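Local coordinates for alpha-rhamnosidase (Dictyoglomus thermophilum, PDB 6I60), which probably hydrolyses terminal non-reducing alpha-L-rhamnose residues from alpha-L-rhamnosides, as a glycoside hydrolase, at residues Y364-G369 with P448-I453; I389-A394 with R437-L442; Y69-S74 with W88-V93. One frame throughout, in Å; residues are numbered along the deposited sequence.

Contact 1: residues Y364-G369 with P448-I453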
loop_
_atom_site.group_PDB
_atom_site.type_symbol
_atom_site.label_atom_id
_atom_site.label_comp_id
_atom_site.label_asym_id
_atom_site.label_seq_id
_atom_site.Cartn_x
_atom_site.Cartn_y
_atom_site.Cartn_z
ATOM N N TYR A 364 -34.499 -7.218 0.530
ATOM C CA TYR A 364 -33.979 -6.998 1.873
ATOM C C TYR A 364 -32.614 -6.331 1.787
ATOM O O TYR A 364 -31.730 -6.804 1.063
ATOM C CB TYR A 364 -33.899 -8.317 2.648
ATOM C CG TYR A 364 -35.262 -8.914 2.906
ATOM C CD1 TYR A 364 -35.837 -9.795 1.999
ATOM C CD2 TYR A 364 -35.985 -8.576 4.042
ATOM C CE1 TYR A 364 -37.091 -10.333 2.223
ATOM C CE2 TYR A 364 -37.238 -9.109 4.276
ATOM C CZ TYR A 364 -37.787 -9.986 3.363
ATOM O OH TYR A 364 -39.035 -10.515 3.595
ATOM N N VAL A 365 -32.448 -5.237 2.525
ATOM C CA VAL A 365 -31.255 -4.400 2.461
ATOM C C VAL A 365 -30.509 -4.498 3.784
ATOM O O VAL A 365 -31.116 -4.384 4.856
ATOM C CB VAL A 365 -31.615 -2.939 2.148
ATOM C CG1 VAL A 365 -30.413 -2.044 2.381
ATOM C CG2 VAL A 365 -32.126 -2.812 0.723
ATOM N N TYR A 366 -29.195 -4.694 3.706
ATOM C CA TYR A 366 -28.331 -4.755 4.875
ATOM C C TYR A 366 -27.428 -3.531 4.924
ATOM O O TYR A 366 -27.011 -3.004 3.891
ATOM C CB TYR A 366 -27.473 -6.022 4.860
ATOM C CG TYR A 366 -28.227 -7.278 5.219
ATOM C CD1 TYR A 366 -29.002 -7.941 4.275
ATOM C CD2 TYR A 366 -28.167 -7.804 6.501
ATOM C CE1 TYR A 366 -29.693 -9.091 4.600
ATOM C CE2 TYR A 366 -28.853 -8.952 6.835
ATOM C CZ TYR A 366 -29.614 -9.593 5.881
ATOM O OH TYR A 366 -30.300 -10.738 6.208
ATOM N N ASP A 367 -27.129 -3.083 6.139
ATOM C CA ASP A 367 -26.199 -1.984 6.370
ATOM C C ASP A 367 -25.088 -2.485 7.280
ATOM O O ASP A 367 -25.357 -2.989 8.376
ATOM C CB ASP A 367 -26.907 -0.778 6.990
ATOM C CG ASP A 367 -25.963 0.384 7.245
ATOM O OD1 ASP A 367 -24.825 0.353 6.730
ATOM O OD2 ASP A 367 -26.359 1.330 7.959
ATOM N N PHE A 368 -23.846 -2.356 6.824
ATOM C CA PHE A 368 -22.698 -2.793 7.604
ATOM C C PHE A 368 -22.114 -1.690 8.475
ATOM O O PHE A 368 -21.199 -1.962 9.258
ATOM C CB PHE A 368 -21.612 -3.345 6.677
ATOM C CG PHE A 368 -21.846 -4.763 6.249
ATOM C CD1 PHE A 368 -21.590 -5.811 7.114
ATOM C CD2 PHE A 368 -22.328 -5.047 4.982
ATOM C CE1 PHE A 368 -21.804 -7.119 6.724
ATOM C CE2 PHE A 368 -22.544 -6.353 4.586
ATOM C CZ PHE A 368 -22.282 -7.390 5.458
ATOM N N GLY A 369 -22.616 -0.460 8.358
ATOM C CA GLY A 369 -22.127 0.649 9.148
ATOM C C GLY A 369 -20.778 1.196 8.740
ATOM O O GLY A 369 -20.267 2.098 9.414
ATOM N N PRO A 448 -34.442 -13.103 5.536
ATOM C CA PRO A 448 -33.107 -13.339 6.084
ATOM C C PRO A 448 -32.866 -12.529 7.353
ATOM O O PRO A 448 -33.561 -11.556 7.650
ATOM C CB PRO A 448 -32.185 -12.874 4.949
ATOM C CG PRO A 448 -32.961 -11.794 4.262
ATOM C CD PRO A 448 -34.435 -12.084 4.470
ATOM N N THR A 449 -31.864 -12.964 8.111
ATOM C CA THR A 449 -31.484 -12.329 9.366
ATOM C C THR A 449 -30.090 -11.725 9.244
ATOM O O THR A 449 -29.466 -11.742 8.180
ATOM C CB THR A 449 -31.534 -13.329 10.524
ATOM O OG1 THR A 449 -30.279 -14.016 10.617
ATOM C CG2 THR A 449 -32.643 -14.342 10.313
ATOM N N LEU A 450 -29.599 -11.190 10.360
ATOM C CA LEU A 450 -28.262 -10.610 10.402
ATOM C C LEU A 450 -27.167 -11.659 10.534
ATOM O O LEU A 450 -25.984 -11.307 10.452
ATOM C CB LEU A 450 -28.158 -9.610 11.555
ATOM C CG LEU A 450 -29.224 -8.512 11.594
ATOM C CD1 LEU A 450 -28.929 -7.512 12.698
ATOM C CD2 LEU A 450 -29.324 -7.811 10.249
ATOM N N GLU A 451 -27.523 -12.926 10.742
ATOM C CA GLU A 451 -26.542 -14.004 10.772
ATOM C C GLU A 451 -26.321 -14.629 9.401
ATOM O O GLU A 451 -25.220 -15.118 9.120
ATOM C CB GLU A 451 -26.976 -15.087 11.765
ATOM C CG GLU A 451 -25.960 -16.207 11.967
ATOM C CD GLU A 451 -26.311 -17.479 11.201
ATOM O OE1 GLU A 451 -27.242 -17.444 10.366
ATOM O OE2 GLU A 451 -25.651 -18.515 11.434
ATOM N N ASP A 452 -27.339 -14.614 8.539
ATOM C CA ASP A 452 -27.235 -15.198 7.206
ATOM C C ASP A 452 -26.372 -14.377 6.259
ATOM O O ASP A 452 -26.143 -14.817 5.128
ATOM C CB ASP A 452 -28.631 -15.376 6.605
ATOM C CG ASP A 452 -29.538 -16.212 7.484
ATOM O OD1 ASP A 452 -29.024 -17.086 8.214
ATOM O OD2 ASP A 452 -30.768 -15.995 7.446
ATOM N N ILE A 453 -25.896 -13.209 6.680
ATOM C CA ILE A 453 -25.030 -12.358 5.874
ATOM C C ILE A 453 -23.735 -12.140 6.644
ATOM O O ILE A 453 -23.765 -11.793 7.830
ATOM C CB ILE A 453 -25.706 -11.015 5.538
ATOM C CG1 ILE A 453 -26.772 -11.208 4.461
ATOM C CG2 ILE A 453 -24.682 -9.992 5.083
ATOM C CD1 ILE A 453 -26.327 -12.101 3.330
#

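Contact 2: residues I389-A394 with R437-L442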
loop_
_atom_site.group_PDB
_atom_site.type_symbol
_atom_site.label_atom_id
_atom_site.label_comp_id
_atom_site.label_asym_id
_atom_site.label_seq_id
_atom_site.Cartn_x
_atom_site.Cartn_y
_atom_site.Cartn_z
ATOM N N ILE A 389 -30.558 -16.182 -6.488
ATOM C CA ILE A 389 -30.352 -15.187 -5.441
ATOM C C ILE A 389 -29.398 -14.136 -5.989
ATOM O O ILE A 389 -28.276 -14.460 -6.397
ATOM C CB ILE A 389 -29.805 -15.815 -4.151
ATOM C CG1 ILE A 389 -30.944 -16.443 -3.347
ATOM C CG2 ILE A 389 -29.069 -14.779 -3.311
ATOM C CD1 ILE A 389 -30.483 -17.426 -2.305
ATOM N N ARG A 390 -29.846 -12.884 -6.007
ATOM C CA ARG A 390 -29.084 -11.774 -6.562
ATOM C C ARG A 390 -28.617 -10.866 -5.434
ATOM O O ARG A 390 -29.428 -10.420 -4.614
ATOM C CB ARG A 390 -29.928 -10.988 -7.567
ATOM C CG ARG A 390 -29.153 -9.959 -8.366
ATOM C CD ARG A 390 -30.078 -9.170 -9.280
ATOM N NE ARG A 390 -30.794 -8.116 -8.564
ATOM C CZ ARG A 390 -31.890 -7.516 -9.016
ATOM N NH1 ARG A 390 -32.404 -7.863 -10.189
ATOM N NH2 ARG A 390 -32.474 -6.567 -8.296
ATOM N N ILE A 391 -27.316 -10.593 -5.394
ATOM C CA ILE A 391 -26.701 -9.788 -4.344
ATOM C C ILE A 391 -26.125 -8.535 -4.989
ATOM O O ILE A 391 -25.175 -8.617 -5.776
ATOM C CB ILE A 391 -25.611 -10.562 -3.590
ATOM C CG1 ILE A 391 -26.130 -11.932 -3.153
ATOM C CG2 ILE A 391 -25.120 -9.760 -2.397
ATOM C CD1 ILE A 391 -25.033 -12.902 -2.775
ATOM N N ARG A 392 -26.685 -7.378 -4.650
ATOM C CA ARG A 392 -26.205 -6.095 -5.138
ATOM C C ARG A 392 -25.497 -5.336 -4.022
ATOM O O ARG A 392 -25.810 -5.501 -2.839
ATOM C CB ARG A 392 -27.356 -5.249 -5.688
ATOM C CG ARG A 392 -28.171 -5.941 -6.767
ATOM C CD ARG A 392 -29.188 -4.992 -7.381
ATOM N NE ARG A 392 -28.591 -4.154 -8.416
ATOM C CZ ARG A 392 -29.236 -3.183 -9.054
ATOM N NH1 ARG A 392 -30.505 -2.924 -8.764
ATOM N NH2 ARG A 392 -28.610 -2.470 -9.983
ATOM N N HIS A 393 -24.537 -4.499 -4.410
ATOM C CA HIS A 393 -23.727 -3.738 -3.468
ATOM C C HIS A 393 -23.723 -2.269 -3.866
ATOM O O HIS A 393 -23.726 -1.940 -5.056
ATOM C CB HIS A 393 -22.286 -4.268 -3.413
ATOM C CG HIS A 393 -22.189 -5.762 -3.373
ATOM N ND1 HIS A 393 -22.502 -6.560 -4.453
ATOM C CD2 HIS A 393 -21.802 -6.602 -2.384
ATOM C CE1 HIS A 393 -22.319 -7.827 -4.129
ATOM N NE2 HIS A 393 -21.893 -7.881 -2.880
ATOM N N ALA A 394 -23.708 -1.388 -2.869
ATOM C CA ALA A 394 -23.725 0.042 -3.133
ATOM C C ALA A 394 -23.069 0.789 -1.981
ATOM O O ALA A 394 -22.946 0.276 -0.865
ATOM C CB ALA A 394 -25.151 0.557 -3.358
ATOM N N ARG A 437 -21.061 -0.183 1.396
ATOM C CA ARG A 437 -21.512 -0.192 2.779
ATOM C C ARG A 437 -22.813 -0.948 2.964
ATOM O O ARG A 437 -23.034 -1.524 4.032
ATOM C CB ARG A 437 -21.689 1.245 3.297
ATOM C CG ARG A 437 -22.039 1.345 4.773
ATOM C CD ARG A 437 -22.498 2.749 5.136
ATOM N NE ARG A 437 -23.144 2.795 6.444
ATOM C CZ ARG A 437 -23.220 3.884 7.203
ATOM N NH1 ARG A 437 -22.690 5.026 6.786
ATOM N NH2 ARG A 437 -23.827 3.832 8.382
ATOM N N TYR A 438 -23.665 -0.981 1.943
ATOM C CA TYR A 438 -24.963 -1.630 1.994
ATOM C C TYR A 438 -25.011 -2.772 0.989
ATOM O O TYR A 438 -24.242 -2.816 0.023
ATOM C CB TYR A 438 -26.096 -0.629 1.711
ATOM C CG TYR A 438 -25.949 0.690 2.440
ATOM C CD1 TYR A 438 -25.216 1.735 1.887
ATOM C CD2 TYR A 438 -26.540 0.892 3.682
ATOM C CE1 TYR A 438 -25.077 2.941 2.549
ATOM C CE2 TYR A 438 -26.406 2.096 4.351
ATOM C CZ TYR A 438 -25.672 3.118 3.780
ATOM O OH TYR A 438 -25.532 4.321 4.435
ATOM N N VAL A 439 -25.934 -3.700 1.227
ATOM C CA VAL A 439 -26.089 -4.891 0.402
ATOM C C VAL A 439 -27.577 -5.145 0.208
ATOM O O VAL A 439 -28.343 -5.135 1.177
ATOM C CB VAL A 439 -25.407 -6.118 1.041
ATOM C CG1 VAL A 439 -26.073 -7.408 0.589
ATOM C CG2 VAL A 439 -23.925 -6.135 0.704
ATOM N N GLU A 440 -27.987 -5.363 -1.038
ATOM C CA GLU A 440 -29.363 -5.707 -1.369
ATOM C C GLU A 440 -29.414 -7.143 -1.870
ATOM O O GLU A 440 -28.621 -7.529 -2.735
ATOM C CB GLU A 440 -29.929 -4.756 -2.426
ATOM C CG GLU A 440 -31.210 -5.253 -3.071
ATOM C CD GLU A 440 -31.552 -4.504 -4.340
ATOM O OE1 GLU A 440 -31.804 -3.284 -4.259
ATOM O OE2 GLU A 440 -31.569 -5.135 -5.419
ATOM N N ILE A 441 -30.339 -7.929 -1.328
ATOM C CA ILE A 441 -30.507 -9.330 -1.704
ATOM C C ILE A 441 -31.949 -9.539 -2.141
ATOM O O ILE A 441 -32.882 -9.274 -1.373
ATOM C CB ILE A 441 -30.142 -10.283 -0.556
ATOM C CG1 ILE A 441 -28.712 -10.022 -0.085
ATOM C CG2 ILE A 441 -30.311 -11.734 -0.992
ATOM C CD1 ILE A 441 -28.566 -10.029 1.410
ATOM N N LEU A 442 -32.128 -10.017 -3.368
ATOM C CA LEU A 442 -33.442 -10.334 -3.909
ATOM C C LEU A 442 -33.498 -11.820 -4.217
ATOM O O LEU A 442 -32.564 -12.371 -4.810
ATOM C CB LEU A 442 -33.737 -9.515 -5.169
ATOM C CG LEU A 442 -35.079 -9.807 -5.844
ATOM C CD1 LEU A 442 -36.111 -8.751 -5.471
ATOM C CD2 LEU A 442 -34.925 -9.906 -7.357
#

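Contact 3: residues Y69-S74 with W88-V93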
loop_
_atom_site.group_PDB
_atom_site.type_symbol
_atom_site.label_atom_id
_atom_site.label_comp_id
_atom_site.label_asym_id
_atom_site.label_seq_id
_atom_site.Cartn_x
_atom_site.Cartn_y
_atom_site.Cartn_z
ATOM N N TYR A 69 28.184 -5.508 12.851
ATOM C CA TYR A 69 27.306 -6.657 12.685
ATOM C C TYR A 69 28.044 -7.753 11.929
ATOM O O TYR A 69 29.075 -7.517 11.295
ATOM C CB TYR A 69 26.008 -6.286 11.948
ATOM C CG TYR A 69 26.196 -5.995 10.473
ATOM C CD1 TYR A 69 26.108 -7.008 9.523
ATOM C CD2 TYR A 69 26.463 -4.707 10.031
ATOM C CE1 TYR A 69 26.285 -6.745 8.180
ATOM C CE2 TYR A 69 26.638 -4.434 8.689
ATOM C CZ TYR A 69 26.551 -5.457 7.768
ATOM O OH TYR A 69 26.727 -5.185 6.430
ATOM N N GLN A 70 27.495 -8.963 12.002
ATOM C CA GLN A 70 28.013 -10.096 11.243
ATOM C C GLN A 70 26.876 -11.078 11.022
ATOM O O GLN A 70 26.285 -11.563 11.990
ATOM C CB GLN A 70 29.170 -10.780 11.972
ATOM C CG GLN A 70 29.641 -12.054 11.283
ATOM C CD GLN A 70 30.375 -12.990 12.219
ATOM O OE1 GLN A 70 30.657 -12.643 13.365
ATOM N NE2 GLN A 70 30.694 -14.184 11.733
ATOM N N VAL A 71 26.570 -11.370 9.762
ATOM C CA VAL A 71 25.508 -12.302 9.406
ATOM C C VAL A 71 26.139 -13.509 8.727
ATOM O O VAL A 71 27.023 -13.363 7.874
ATOM C CB VAL A 71 24.446 -11.638 8.509
ATOM C CG1 VAL A 71 25.099 -10.846 7.396
ATOM C CG2 VAL A 71 23.501 -12.682 7.938
ATOM N N ILE A 72 25.706 -14.699 9.126
ATOM C CA ILE A 72 26.203 -15.953 8.577
ATOM C C ILE A 72 25.062 -16.611 7.822
ATOM O O ILE A 72 23.952 -16.730 8.356
ATOM C CB ILE A 72 26.731 -16.878 9.687
ATOM C CG1 ILE A 72 28.040 -16.325 10.253
ATOM C CG2 ILE A 72 26.887 -18.297 9.165
ATOM C CD1 ILE A 72 28.926 -17.361 10.908
ATOM N N VAL A 73 25.314 -17.029 6.585
ATOM C CA VAL A 73 24.318 -17.758 5.815
ATOM C C VAL A 73 24.901 -19.115 5.467
ATOM O O VAL A 73 26.051 -19.206 5.020
ATOM C CB VAL A 73 23.880 -16.990 4.557
ATOM C CG1 VAL A 73 22.809 -17.797 3.774
ATOM C CG2 VAL A 73 23.420 -15.572 4.959
ATOM N N SER A 74 24.116 -20.166 5.688
ATOM C CA SER A 74 24.548 -21.539 5.497
ATOM C C SER A 74 23.507 -22.298 4.684
ATOM O O SER A 74 22.405 -21.806 4.414
ATOM C CB SER A 74 24.781 -22.247 6.839
ATOM O OG SER A 74 25.765 -21.576 7.607
ATOM N N TRP A 88 27.626 -17.622 3.016
ATOM C CA TRP A 88 27.994 -16.237 3.283
ATOM C C TRP A 88 28.537 -16.101 4.698
ATOM O O TRP A 88 28.028 -16.724 5.634
ATOM C CB TRP A 88 26.818 -15.272 3.098
ATOM C CG TRP A 88 27.268 -13.845 2.834
ATOM C CD1 TRP A 88 28.514 -13.440 2.443
ATOM C CD2 TRP A 88 26.476 -12.651 2.935
ATOM N NE1 TRP A 88 28.547 -12.074 2.294
ATOM C CE2 TRP A 88 27.310 -11.565 2.589
ATOM C CE3 TRP A 88 25.147 -12.393 3.283
ATOM C CZ2 TRP A 88 26.856 -10.245 2.583
ATOM C CZ3 TRP A 88 24.699 -11.082 3.276
ATOM C CH2 TRP A 88 25.552 -10.026 2.929
ATOM N N ASP A 89 29.564 -15.261 4.842
ATOM C CA ASP A 89 30.107 -14.903 6.152
ATOM C C ASP A 89 30.748 -13.525 6.013
ATOM O O ASP A 89 31.867 -13.407 5.506
ATOM C CB ASP A 89 31.110 -15.937 6.646
ATOM C CG ASP A 89 31.479 -15.741 8.108
ATOM O OD1 ASP A 89 31.474 -14.579 8.577
ATOM O OD2 ASP A 89 31.776 -16.749 8.786
ATOM N N THR A 90 30.030 -12.491 6.458
ATOM C CA THR A 90 30.532 -11.127 6.337
ATOM C C THR A 90 31.672 -10.833 7.301
ATOM O O THR A 90 32.461 -9.917 7.045
ATOM C CB THR A 90 29.403 -10.123 6.580
ATOM O OG1 THR A 90 29.006 -10.172 7.956
ATOM C CG2 THR A 90 28.213 -10.447 5.709
ATOM N N GLY A 91 31.779 -11.578 8.397
ATOM C CA GLY A 91 32.710 -11.191 9.432
ATOM C C GLY A 91 32.197 -9.954 10.151
ATOM O O GLY A 91 31.103 -9.449 9.890
ATOM N N LYS A 92 33.016 -9.464 11.078
ATOM C CA LYS A 92 32.677 -8.255 11.827
ATOM C C LYS A 92 32.703 -7.063 10.879
ATOM O O LYS A 92 33.763 -6.508 10.585
ATOM C CB LYS A 92 33.641 -8.053 12.990
ATOM C CG LYS A 92 33.333 -6.828 13.839
ATOM C CD LYS A 92 34.079 -6.867 15.161
ATOM C CE LYS A 92 34.109 -5.501 15.818
ATOM N NZ LYS A 92 34.498 -5.599 17.249
ATOM N N VAL A 93 31.529 -6.671 10.392
ATOM C CA VAL A 93 31.390 -5.526 9.500
ATOM C C VAL A 93 31.174 -4.278 10.347
ATOM O O VAL A 93 30.174 -4.171 11.065
ATOM C CB VAL A 93 30.229 -5.725 8.515
ATOM C CG1 VAL A 93 29.949 -4.434 7.764
ATOM C CG2 VAL A 93 30.544 -6.850 7.550
#

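Contact 1: residues Y364-G369 with P448-I453
Tyr364 and Tyr366 on strand 363-368 face Pro448 and Leu450 of a loop, with CA atoms 7.7 Å apart for Tyr364 and Pro448, too far for backbone pairing. The contact lies in the concanavalin-like domain. Strand 363-368 pairs with strand 438-442, while Ile453 begins strand 453-458 of a second sheet. The loop thus carries the chain from one sheet to the other, as in a beta-sandwich, and side chains make the contact between them. Tyr366 is the centre of the contact. Its CG sits beside the backbone N (chi1 -75°), which sends the ring into the bend of the loop. Ile453 CG1 lies over one face of this ring in a CH-pi contact, 3.7 Å from the centroid and displaced toward the rim. Leu450 CD2 comes in obliquely, 3.6 Å from Tyr366 CE2. The hydroxyl reaches the backbone of the loop and donates to the carbonyl of Thr449. The bond is modelled very short, so its exact length is doubtful at this resolution. Tyr364 makes a second CH-pi contact: Pro448 CD sits over the middle of its ring, 12° off the normal. At the other end, Phe368 CZ meets Ile453 CG2 at 3.6 Å, with the two side chains roughly perpendicular. Ile376, in the same sheet as strand 453-458, packs on both of these residues. Polar groups of the loop also bond within it. Thr449 OG1 accepts from Glu451 N in an ST turn, and Thr449 N donates to Asp452 OD2. Asp367 points to the other side of the strand and forms a salt bridge with Arg437. Its OD1 also closes an Asx turn, accepting from Gly369 N at 2.9 Å, from above the carboxylate plane.

Contact 2: residues I389-A394 with R437-L442
Arg390, Arg392 and Ala394 pair with Leu442, Glu440 and Tyr438 as the hydrogen-bonded pairs of two antiparallel strands. Ile391 with Ile441 and His393 with Val439 are the non-hydrogen-bonded pairs between them. The backbone polar groups of the first two hydrogen-bonded pairs are satisfied in both directions. Arg390 N gives a nearly straight bond to Leu442 O at 3.0 Å, and Leu442 N returns one to Arg390 O. Arg392 N donates to Glu440 O at 2.7 Å, and Glu440 N donates to Arg392 O. Ala394 N reaches Tyr438 O from above the carbonyl plane, at 3.3 Å. Ala394 O takes two donors, Arg437 N at 3.0 Å and Tyr438 N at 3.2 Å.

On the face of Arg390, Arg392 and Glu440, one carboxylate serves two arginines unequally. Glu440 is extended, with CG anti to the backbone N (chi1 165°), and OE2 lies at the edge of the Arg390 guanidinium. It receives a weak hydrogen bond from Arg390 NH2 at 3.3 Å, part of a salt bridge. Leu442 CD2 covers a face of the same guanidinium. Arg392 runs alongside Glu440, but its NH1 stays 4.1 Å from Glu440 OE2, beyond a salt bridge, so any attraction there is probably weaker. Tyr405 makes a cation-pi contact with Arg392, and its hydroxyl is in a weak hydrogen bond with Glu440 OE1.

The other face is mostly apolar. Ile391 CG2 meets Val439 CG1, and His393 lies beside Val439. His393 ND1 is satisfied by Ala413 O. This face packs on strand 375-380, as expected for the inside of a beta-sandwich. The doubled acceptor at Ala394, opposite Arg437 and Tyr438, is a classic beta bulge.

Contact 3: residues Y69-S74 with W88-V93
The N-terminal immunoglobulin-like domain has strand 88-89 at the border of one of its sheets, where Trp88, Asp89 and, farther on, Val93 pair with strand 68-74. Val73 and Trp88 form an antiparallel hydrogen-bonded pair, with Val73 N to Trp88 O at 2.9 Å. Ile72 and Asp89 follow as a non-hydrogen-bonded pair. The register then slips by one residue, and pairing resumes at Tyr69 with Val93, where Val93 N donates to Tyr69 O at 2.7 Å.

Side chains bridge the break. Thr90 OG1 accepts from Val71 N at 3.3 Å and gives its own proton to Gly91 O, on a lone pair. Thr90 N makes a weak bond to Val71 O. Asp89 OD1 takes Gly91 N, closing an Asx turn, and also Gln70 NE2 at 3.3 Å. The amide and carboxylate planes of Gln70 and Asp89 are only 16° apart. Gly91 passes the bend with a positive phi of 71°.

Apolar groups flank these bonds. Tyr69 has CG between the backbone N and the carbonyl carbon (chi1 72°), which places its ring against Val93, with Val93 CB over one face, 3.9 Å from the centroid. Val73 CG2 sits at the edge of the Trp88 ring, and Val71 CG1 touches Thr90 CG2. Lys92 forms a salt bridge with Asp124 and a cation-pi contact with Trp120.

Thr90 OG1 thus accepts the Val71 N-H where the register slips, while Asp89 OD1 joins Gln70 to the Gly91 turn; polar side chains supply bonds across the break.

Contacts 1 and 2 belong to the same concanavalin-like domain and touch each other. Their centres are about 10 Å apart, and contact 2 is nested inside the loop closed by contact 1. They share a sheet, since strand 438-442 lies between strands 363-368 and 388-394. Contact 2 is antiparallel pairing within that sheet, with a bulge and a salt bridge; contact 1 reaches across to the other sheet through aromatic and aliphatic side chains. Contact 3 is in another domain, its centre about 57 Å from either. It is also strand pairing, but at a sheet border, where side chains supply some of the bonds. All three are partly buried; only contact 2 has no exposed residue among those touching.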